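Local coordinates for protein insecticidal Delta-Endotoxin Cry8Ea1 (Bacillus Thuringiensis, PDB 3EB7) that kills underground-dwelling larvae of Holotrichia parallela, probably by binding gut-cell receptors and opening pores in their membranes, as three-domain Cry toxins do, at residues Asp405-Asn408 with Tyr409-Tyr412; Ser114-Thr117 with Gln118-Ser122. One frame throughout, in Å; residues are numbered along the deposited sequence.

Interaction 1. Residues Asp405-Asn408 with Tyr409-Tyr412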
loop_
_atom_site.group_PDB
_atom_site.type_symbol
_atom_site.label_atom_id
_atom_site.label_comp_id
_atom_site.label_asym_id
_atom_site.label_seq_id
_atom_site.Cartn_x
_atom_site.Cartn_y
_atom_site.Cartn_z
ATOM N N ASP A 405 17.543 5.440 10.287
ATOM C CA ASP A 405 18.366 4.839 11.354
ATOM C C ASP A 405 19.036 3.508 10.992
ATOM O O ASP A 405 19.632 2.837 11.866
ATOM C CB ASP A 405 17.515 4.611 12.597
ATOM C CG ASP A 405 16.956 5.898 13.150
ATOM O OD1 ASP A 405 17.467 6.982 12.742
ATOM O OD2 ASP A 405 16.011 5.810 13.987
ATOM N N GLN A 406 18.883 3.100 9.735
ATOM C CA GLN A 406 19.545 1.915 9.204
ATOM C C GLN A 406 19.814 2.084 7.743
ATOM O O GLN A 406 19.234 2.958 7.109
ATOM C CB GLN A 406 18.731 0.651 9.424
ATOM C CG GLN A 406 17.377 0.892 9.989
ATOM C CD GLN A 406 17.015 -0.156 10.984
ATOM O OE1 GLN A 406 17.418 -1.320 10.838
ATOM N NE2 GLN A 406 16.266 0.234 12.018
ATOM N N PRO A 407 20.741 1.281 7.207
ATOM C CA PRO A 407 20.925 1.369 5.779
ATOM C C PRO A 407 19.625 1.056 5.017
ATOM O O PRO A 407 18.757 0.329 5.510
ATOM C CB PRO A 407 22.027 0.352 5.491
ATOM C CG PRO A 407 22.127 -0.462 6.681
ATOM C CD PRO A 407 21.689 0.342 7.827
ATOM N N ASN A 408 19.501 1.676 3.849
ATOM C CA ASN A 408 18.331 1.489 3.009
ATOM C C ASN A 408 18.084 0.025 2.612
ATOM O O ASN A 408 16.930 -0.372 2.473
ATOM C CB ASN A 408 18.344 2.452 1.811
ATOM C CG ASN A 408 19.560 2.293 0.894
ATOM O OD1 ASN A 408 20.485 1.506 1.146
ATOM N ND2 ASN A 408 19.538 3.029 -0.206
ATOM N N TYR A 409 19.152 -0.778 2.488
ATOM C CA TYR A 409 19.016 -2.227 2.186
ATOM C C TYR A 409 18.418 -3.069 3.321
ATOM O O TYR A 409 18.090 -4.275 3.114
ATOM C CB TYR A 409 20.321 -2.848 1.707
ATOM C CG TYR A 409 21.453 -2.742 2.675
ATOM C CD1 TYR A 409 21.539 -3.599 3.761
ATOM C CD2 TYR A 409 22.468 -1.787 2.490
ATOM C CE1 TYR A 409 22.615 -3.503 4.678
ATOM C CE2 TYR A 409 23.563 -1.672 3.403
ATOM C CZ TYR A 409 23.612 -2.532 4.485
ATOM O OH TYR A 409 24.644 -2.446 5.395
ATOM N N GLU A 410 18.316 -2.466 4.514
ATOM C CA GLU A 410 17.533 -3.036 5.615
ATOM C C GLU A 410 16.134 -2.430 5.755
ATOM O O GLU A 410 15.202 -3.153 6.033
ATOM C CB GLU A 410 18.294 -2.977 6.950
ATOM C CG GLU A 410 19.674 -3.681 6.854
ATOM C CD GLU A 410 20.442 -3.789 8.193
ATOM O OE1 GLU A 410 20.992 -4.902 8.465
ATOM O OE2 GLU A 410 20.496 -2.788 8.970
ATOM N N ALA A 411 15.965 -1.134 5.501
ATOM C CA ALA A 411 14.697 -0.466 5.791
ATOM C C ALA A 411 13.828 -0.061 4.567
ATOM O O ALA A 411 12.841 0.668 4.708
ATOM C CB ALA A 411 14.954 0.718 6.673
ATOM N N TYR A 412 14.170 -0.547 3.381
ATOM C CA TYR A 412 13.457 -0.184 2.176
ATOM C C TYR A 412 11.953 -0.534 2.279
ATOM O O TYR A 412 11.587 -1.537 2.883
ATOM C CB TYR A 412 14.106 -0.822 0.931
ATOM C CG TYR A 412 14.162 -2.326 0.904
ATOM C CD1 TYR A 412 13.157 -3.066 0.258
ATOM C CD2 TYR A 412 15.245 -3.031 1.500
ATOM C CE1 TYR A 412 13.205 -4.457 0.200
ATOM C CE2 TYR A 412 15.292 -4.444 1.461
ATOM C CZ TYR A 412 14.272 -5.140 0.798
ATOM O OH TYR A 412 14.301 -6.535 0.736
#
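With chi1 at 59°, Tyr409 carries CG between its own backbone N and carbonyl carbon, and this folds the phenol ring back over Pro407 two residues earlier. CB of Pro407 stands 3.6 Å from the centroid of the Tyr409 ring, over the face and 24° off its normal, a CH-pi contact. The proline touches the outer half of the ring: its CB comes within 3.3 Å of CE2 of Tyr409, while its CG lies nearest CZ. Beside this pair Glu410 takes a different staggered position, CG anti to its carbonyl carbon (chi1 -56°) and the chain extended beyond, which lays OE2 of Glu410 3.5 Å from CD of Pro407.

Pro407 is the N-cap. Lacking an N-H, proline loses nothing by standing before a first turn, and its carbonyl turns into the helix. O of Pro407 accepts two backbone bonds, from Glu410 N at 3.0 Å, well above the carbonyl plane, and from Ala411 N at 3.2 Å, in that plane. CB of Ala411, a residue small enough for its buried place, meets CG of Gln406 at 4.1 Å.

Asn408 and Tyr412 tie the turn to its surroundings. The Asn408 amide is turned well out of the plane of the Tyr409 ring and gives its ND2 to Glu396, whereas the Tyr412 hydroxyl bonds Asp340 and its ring has a cation-pi contact with Arg435. The backbone O of Asn408 lies in the plane of the Tyr412 ring, at its edge, 3.3 Å from CD2 of Tyr412. A proline-capped single helical turn, with an aromatic folded back on the cap, thus leads the chain into strand 414-422 of the second, beta-rich delta-endotoxin region.

Interaction 2. Residues Ser114-Thr117 with Gln118-Ser122; sequences SLFT and QYMPS
The last turn of helix 99-119, in the alpha-helical N-terminal domain, passes here into a 3-10 segment. Leu115 and Tyr119, one turn apart, lie side by side and point the same way, with CG of Leu115 3.8 Å from CE1 of Tyr119. Tyr119 has CG opposite its carbonyl carbon (chi1 -68°), which brings the ring back along the helix toward the leucine; both side chains also touch helix 65-93. Gln118, on the exposed side, runs its aliphatic CG to 3.2 Å from O of Ser114, a place suited to a long polar chain.

On the buried side Met120 SD lies near the plane of the Phe116 ring, at its edge, 4.4 Å from CD2. The flexible thioether, bent at chi2 and chi3, reaches helices 133-153 and 161-191, while the Phe116 ring stacks on His143.

Tyr119 N bonds O of Leu115 at 2.7 Å and, weakly, O of Phe116. Met120 N closes the next turn on Phe116 O at 3.0 Å. Pro121 has no N-H to continue the series, and Ser122 N turns instead to Tyr119 O, the i to i+3 pattern of a helix tightening into a 3-10 turn.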
loop_
_atom_site.group_PDB
_atom_site.type_symbol
_atom_site.label_atom_id
_atom_site.label_comp_id
_atom_site.label_asym_id
_atom_site.label_seq_id
_atom_site.Cartn_x
_atom_site.Cartn_y
_atom_site.Cartn_z
ATOM N N SER A 114 -12.038 12.885 23.834
ATOM C CA SER A 114 -12.910 14.048 23.758
ATOM C C SER A 114 -12.449 15.080 22.724
ATOM O O SER A 114 -13.266 15.638 22.012
ATOM C CB SER A 114 -13.071 14.675 25.140
ATOM O OG SER A 114 -13.166 16.076 25.022
ATOM N N LEU A 115 -11.138 15.297 22.632
ATOM C CA LEU A 115 -10.532 16.229 21.668
ATOM C C LEU A 115 -10.664 15.708 20.222
ATOM O O LEU A 115 -11.005 16.452 19.279
ATOM C CB LEU A 115 -9.050 16.410 22.043
ATOM C CG LEU A 115 -8.432 17.578 22.851
ATOM C CD1 LEU A 115 -9.393 18.556 23.453
ATOM C CD2 LEU A 115 -7.432 17.082 23.870
ATOM N N PHE A 116 -10.427 14.413 20.046
ATOM C CA PHE A 116 -10.629 13.784 18.757
ATOM C C PHE A 116 -12.041 13.982 18.279
ATOM O O PHE A 116 -12.240 14.451 17.171
ATOM C CB PHE A 116 -10.249 12.310 18.795
ATOM C CG PHE A 116 -8.801 12.079 18.630
ATOM C CD1 PHE A 116 -8.058 11.496 19.645
ATOM C CD2 PHE A 116 -8.154 12.458 17.440
ATOM C CE1 PHE A 116 -6.680 11.276 19.478
ATOM C CE2 PHE A 116 -6.797 12.244 17.254
ATOM C CZ PHE A 116 -6.046 11.660 18.271
ATOM N N THR A 117 -13.022 13.663 19.116
ATOM C CA THR A 117 -14.429 13.913 18.789
ATOM C C THR A 117 -14.711 15.367 18.374
ATOM O O THR A 117 -15.448 15.600 17.424
ATOM C CB THR A 117 -15.341 13.494 19.952
ATOM O OG1 THR A 117 -15.069 12.132 20.273
ATOM C CG2 THR A 117 -16.827 13.632 19.602
ATOM N N GLN A 118 -14.129 16.334 19.081
ATOM C CA GLN A 118 -14.353 17.756 18.763
ATOM C C GLN A 118 -13.618 18.186 17.513
ATOM O O GLN A 118 -14.114 19.019 16.778
ATOM C CB GLN A 118 -13.927 18.703 19.889
ATOM C CG GLN A 118 -14.568 18.489 21.270
ATOM C CD GLN A 118 -14.140 19.609 22.250
ATOM O OE1 GLN A 118 -12.948 19.859 22.458
ATOM N NE2 GLN A 118 -15.128 20.299 22.824
ATOM N N TYR A 119 -12.431 17.639 17.274
ATOM C CA TYR A 119 -11.536 18.171 16.231
ATOM C C TYR A 119 -11.669 17.523 14.843
ATOM O O TYR A 119 -11.384 18.169 13.835
ATOM C CB TYR A 119 -10.075 18.073 16.682
ATOM C CG TYR A 119 -9.677 18.969 17.828
ATOM C CD1 TYR A 119 -8.504 18.728 18.559
ATOM C CD2 TYR A 119 -10.475 20.050 18.194
ATOM C CE1 TYR A 119 -8.122 19.577 19.622
ATOM C CE2 TYR A 119 -10.115 20.880 19.244
ATOM C CZ TYR A 119 -8.943 20.653 19.939
ATOM O OH TYR A 119 -8.616 21.536 20.936
ATOM N N MET A 120 -12.046 16.250 14.774
ATOM C CA MET A 120 -12.146 15.570 13.459
ATOM C C MET A 120 -12.868 16.373 12.352
ATOM O O MET A 120 -12.458 16.290 11.187
ATOM C CB MET A 120 -12.736 14.154 13.570
ATOM C CG MET A 120 -11.843 13.151 14.294
ATOM S SD MET A 120 -10.168 12.993 13.610
ATOM C CE MET A 120 -10.501 12.428 11.923
ATOM N N PRO A 121 -13.955 17.116 12.700
ATOM C CA PRO A 121 -14.632 17.916 11.659
ATOM C C PRO A 121 -13.771 19.012 11.043
ATOM O O PRO A 121 -14.018 19.405 9.904
ATOM C CB PRO A 121 -15.862 18.495 12.375
ATOM C CG PRO A 121 -16.149 17.534 13.527
ATOM C CD PRO A 121 -14.711 17.140 13.974
ATOM N N SER A 122 -12.755 19.471 11.774
ATOM C CA SER A 122 -11.778 20.454 11.265
ATOM C C SER A 122 -10.870 19.909 10.177
ATOM O O SER A 122 -10.255 20.688 9.468
ATOM C CB SER A 122 -10.871 20.970 12.389
ATOM O OG SER A 122 -11.624 21.585 13.412
#

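In the fold
Interaction 2 comes first along the chain, at the C-terminal end of helix 99-119 in the N-terminal helical domain; interaction 1 follows almost three hundred residues later, around the short helix 408-411 of the second delta-endotoxin region. Their centres are 36 Å apart and their nearest atoms about 23 Å, so they do not touch and share no helix or sheet. Residues 114-122 pack among helices 65-93, 133-153 and 161-191, whereas residues 405-412 lean on strand 340-352. Interaction 1 lies at the start of a helix and interaction 2 at the end of one, in different delta-endotoxin regions. In Cry toxins the helical domain is associated with pore formation and the second domain with receptor recognition, a division that probably holds here.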